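Local atomic coordinates of solute-binding protein (Thermoactinomyces vulgaris, PDB entry 2ZYO), a protein that binds maltodextrins such as maltotetraose and probably cyclodextrins, and is likely to deliver them to a membrane sugar transporter. Residues 173-178 with 358-363. Sequence-based numbering, arbitrary orientation.
Sequences NFYYTY and VVWEPI. With GLC (alpha-D-glucopyranose), chain B; GLC (alpha-D-glucopyranose), chain C.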
# COMPACT_ATOMS: atom_id res chain seq x y z
N ASN A 173 2.10 -13.32 7.33
CA ASN A 173 1.26 -12.14 7.11
C ASN A 173 0.89 -12.07 5.63
O ASN A 173 1.76 -11.92 4.77
CB ASN A 173 2.02 -10.88 7.54
CG ASN A 173 1.17 -9.62 7.52
OD1 ASN A 173 0.22 -9.50 6.74
ND2 ASN A 173 1.52 -8.66 8.36
N PHE A 174 -0.41 -12.18 5.35
CA PHE A 174 -0.93 -12.22 3.98
C PHE A 174 -0.58 -10.99 3.15
O PHE A 174 -0.44 -11.08 1.92
CB PHE A 174 -2.45 -12.43 4.00
CG PHE A 174 -3.09 -12.54 2.64
CD1 PHE A 174 -2.76 -13.57 1.77
CD2 PHE A 174 -4.04 -11.60 2.24
CE1 PHE A 174 -3.36 -13.67 0.52
CE2 PHE A 174 -4.65 -11.69 0.99
CZ PHE A 174 -4.31 -12.73 0.13
N TYR A 175 -0.43 -9.83 3.80
CA TYR A 175 0.01 -8.64 3.08
C TYR A 175 1.34 -8.90 2.36
O TYR A 175 1.54 -8.47 1.22
CB TYR A 175 0.13 -7.42 4.02
CG TYR A 175 0.68 -6.22 3.28
CD1 TYR A 175 -0.15 -5.41 2.51
CD2 TYR A 175 2.05 -5.93 3.30
CE1 TYR A 175 0.35 -4.33 1.80
CE2 TYR A 175 2.56 -4.85 2.60
CZ TYR A 175 1.71 -4.06 1.85
OH TYR A 175 2.22 -2.99 1.15
N TYR A 176 2.24 -9.62 3.03
CA TYR A 176 3.57 -9.88 2.51
C TYR A 176 3.62 -11.09 1.58
O TYR A 176 4.35 -11.09 0.59
CB TYR A 176 4.57 -10.05 3.67
CG TYR A 176 4.79 -8.77 4.45
CD1 TYR A 176 5.82 -7.90 4.12
CD2 TYR A 176 3.95 -8.43 5.51
CE1 TYR A 176 6.02 -6.72 4.83
CE2 TYR A 176 4.13 -7.25 6.23
CZ TYR A 176 5.17 -6.40 5.88
OH TYR A 176 5.38 -5.23 6.58
N THR A 177 2.81 -12.10 1.89
CA THR A 177 2.82 -13.35 1.14
C THR A 177 1.90 -13.33 -0.07
O THR A 177 1.84 -14.30 -0.82
CB THR A 177 2.42 -14.54 2.02
OG1 THR A 177 1.08 -14.35 2.48
CG2 THR A 177 3.36 -14.67 3.20
N TYR A 178 1.19 -12.22 -0.27
CA TYR A 178 0.25 -12.12 -1.40
C TYR A 178 0.86 -12.57 -2.73
O TYR A 178 0.20 -13.28 -3.49
CB TYR A 178 -0.32 -10.71 -1.53
CG TYR A 178 -1.26 -10.57 -2.71
CD1 TYR A 178 -2.50 -11.22 -2.71
CD2 TYR A 178 -0.91 -9.82 -3.83
CE1 TYR A 178 -3.37 -11.11 -3.78
CE2 TYR A 178 -1.78 -9.71 -4.91
CZ TYR A 178 -3.00 -10.36 -4.88
OH TYR A 178 -3.87 -10.25 -5.95
N VAL A 358 -12.33 -7.42 7.20
CA VAL A 358 -12.46 -8.61 8.05
C VAL A 358 -11.75 -9.84 7.47
O VAL A 358 -11.85 -10.93 8.02
CB VAL A 358 -13.95 -8.93 8.36
CG1 VAL A 358 -14.59 -7.80 9.15
CG2 VAL A 358 -14.73 -9.22 7.08
N VAL A 359 -11.03 -9.64 6.36
CA VAL A 359 -10.27 -10.73 5.74
C VAL A 359 -8.93 -10.94 6.44
O VAL A 359 -8.52 -12.09 6.65
CB VAL A 359 -10.07 -10.49 4.21
CG1 VAL A 359 -9.01 -11.43 3.63
CG2 VAL A 359 -11.38 -10.65 3.47
N TRP A 360 -8.27 -9.85 6.82
CA TRP A 360 -6.91 -9.89 7.36
C TRP A 360 -6.73 -10.83 8.55
O TRP A 360 -5.84 -11.67 8.54
CB TRP A 360 -6.42 -8.48 7.73
CG TRP A 360 -6.40 -7.51 6.59
CD1 TRP A 360 -7.24 -6.46 6.40
CD2 TRP A 360 -5.50 -7.51 5.47
NE1 TRP A 360 -6.92 -5.79 5.24
CE2 TRP A 360 -5.85 -6.42 4.65
CE3 TRP A 360 -4.42 -8.33 5.08
CZ2 TRP A 360 -5.17 -6.12 3.46
CZ3 TRP A 360 -3.75 -8.03 3.90
CH2 TRP A 360 -4.13 -6.93 3.11
N GLU A 361 -7.58 -10.69 9.57
CA GLU A 361 -7.46 -11.49 10.79
C GLU A 361 -7.51 -13.01 10.54
O GLU A 361 -6.57 -13.71 10.89
CB GLU A 361 -8.50 -11.05 11.85
CG GLU A 361 -8.37 -11.73 13.21
CD GLU A 361 -9.53 -11.44 14.14
OE1 GLU A 361 -10.06 -10.30 14.10
OE2 GLU A 361 -9.92 -12.34 14.91
N PRO A 362 -8.60 -13.51 9.91
CA PRO A 362 -8.71 -14.94 9.60
C PRO A 362 -7.60 -15.48 8.69
O PRO A 362 -7.09 -16.57 8.92
CB PRO A 362 -10.07 -15.06 8.91
CG PRO A 362 -10.82 -13.85 9.30
CD PRO A 362 -9.81 -12.78 9.49
N ILE A 363 -7.24 -14.72 7.65
CA ILE A 363 -6.20 -15.20 6.72
C ILE A 363 -4.82 -15.25 7.37
O ILE A 363 -4.04 -16.17 7.11
CB ILE A 363 -6.19 -14.43 5.35
CG1 ILE A 363 -5.36 -15.19 4.31
CG2 ILE A 363 -5.70 -13.00 5.51
CD1 ILE A 363 -5.94 -16.53 3.90
C1 GLC B . -1.83 -4.32 5.74
C2 GLC B . -3.21 -3.67 5.85
C3 GLC B . -3.78 -3.88 7.25
C4 GLC B . -3.81 -5.37 7.58
C5 GLC B . -2.42 -5.98 7.40
C6 GLC B . -2.41 -7.48 7.59
O2 GLC B . -3.10 -2.28 5.58
O3 GLC B . -5.09 -3.34 7.32
O4 GLC B . -4.24 -5.55 8.93
O5 GLC B . -1.92 -5.71 6.07
O6 GLC B . -1.51 -7.86 8.62
C1 GLC C . 2.85 -1.82 5.93
C2 GLC C . 1.66 -1.22 5.15
C3 GLC C . 0.29 -1.73 5.65
C4 GLC C . 0.30 -3.24 5.89
C5 GLC C . 1.50 -3.62 6.76
C6 GLC C . 1.59 -5.12 7.03
O1 GLC C . 2.98 -1.25 7.19
O2 GLC C . 1.69 0.20 5.22
O3 GLC C . -0.71 -1.42 4.70
O4 GLC C . -0.92 -3.64 6.54
O5 GLC C . 2.72 -3.24 6.09
O6 GLC C . 1.08 -5.44 8.32
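W360 meets F174 and Y175 with the far rim of its indole. W360 CZ3 lies 3.9 Å from F174 CD2 and also reaches Y175 CB. The indole rim comes to the Y175 ring at its edge, near the ring plane. The F174 and W360 side chains cross at about a right angle. Beside them, I363 CG1 makes a CH-pi contact 4.2 Å from the centroid of the F174 ring, while I363 CG2 touches F174 CB at 3.6 Å. F174 CB points toward the 358-363 segment; with CG anti to the backbone N (chi1 -178°), the ring lies with one face against I363 CG1. No hydrogen bond joins the two segments; the contact is apolar and buried.

W360 and Y175, with N173 and Y176, line the glycan pocket; F174 and I363 pack behind them. The chain B glucose lies over one face of W360, with its C4 3.4 Å from CD2 of the indole. The chain C glucose sits over one face of the Y175 ring. Such stacking of aromatic rings on sugar faces is characteristic of carbohydrate-binding sites. With W360 replaced by an alanine, the chain B glucose would probably lose its stacking face, and a gap would open beside F174 CD2 and Y175 CB.

N173 caps the helix: its OD1 accepts from Y175 N at 3.0 Å. OD1 also accepts from O6 of the chain B glucose, and N173 ND2 donates to O6 of the chain C glucose (3.3 Å). One amide thus ties the helix start to both sugars.

The contact joins the N-terminal ends of helices 174-183 and 360-371. F174 N is hydrogen-bonded to N364 OD1, and T177 OG1 to H367 NE2. Helix 377-394 packs against V359 and I363, and V131 of strand 120-136 touches Y175.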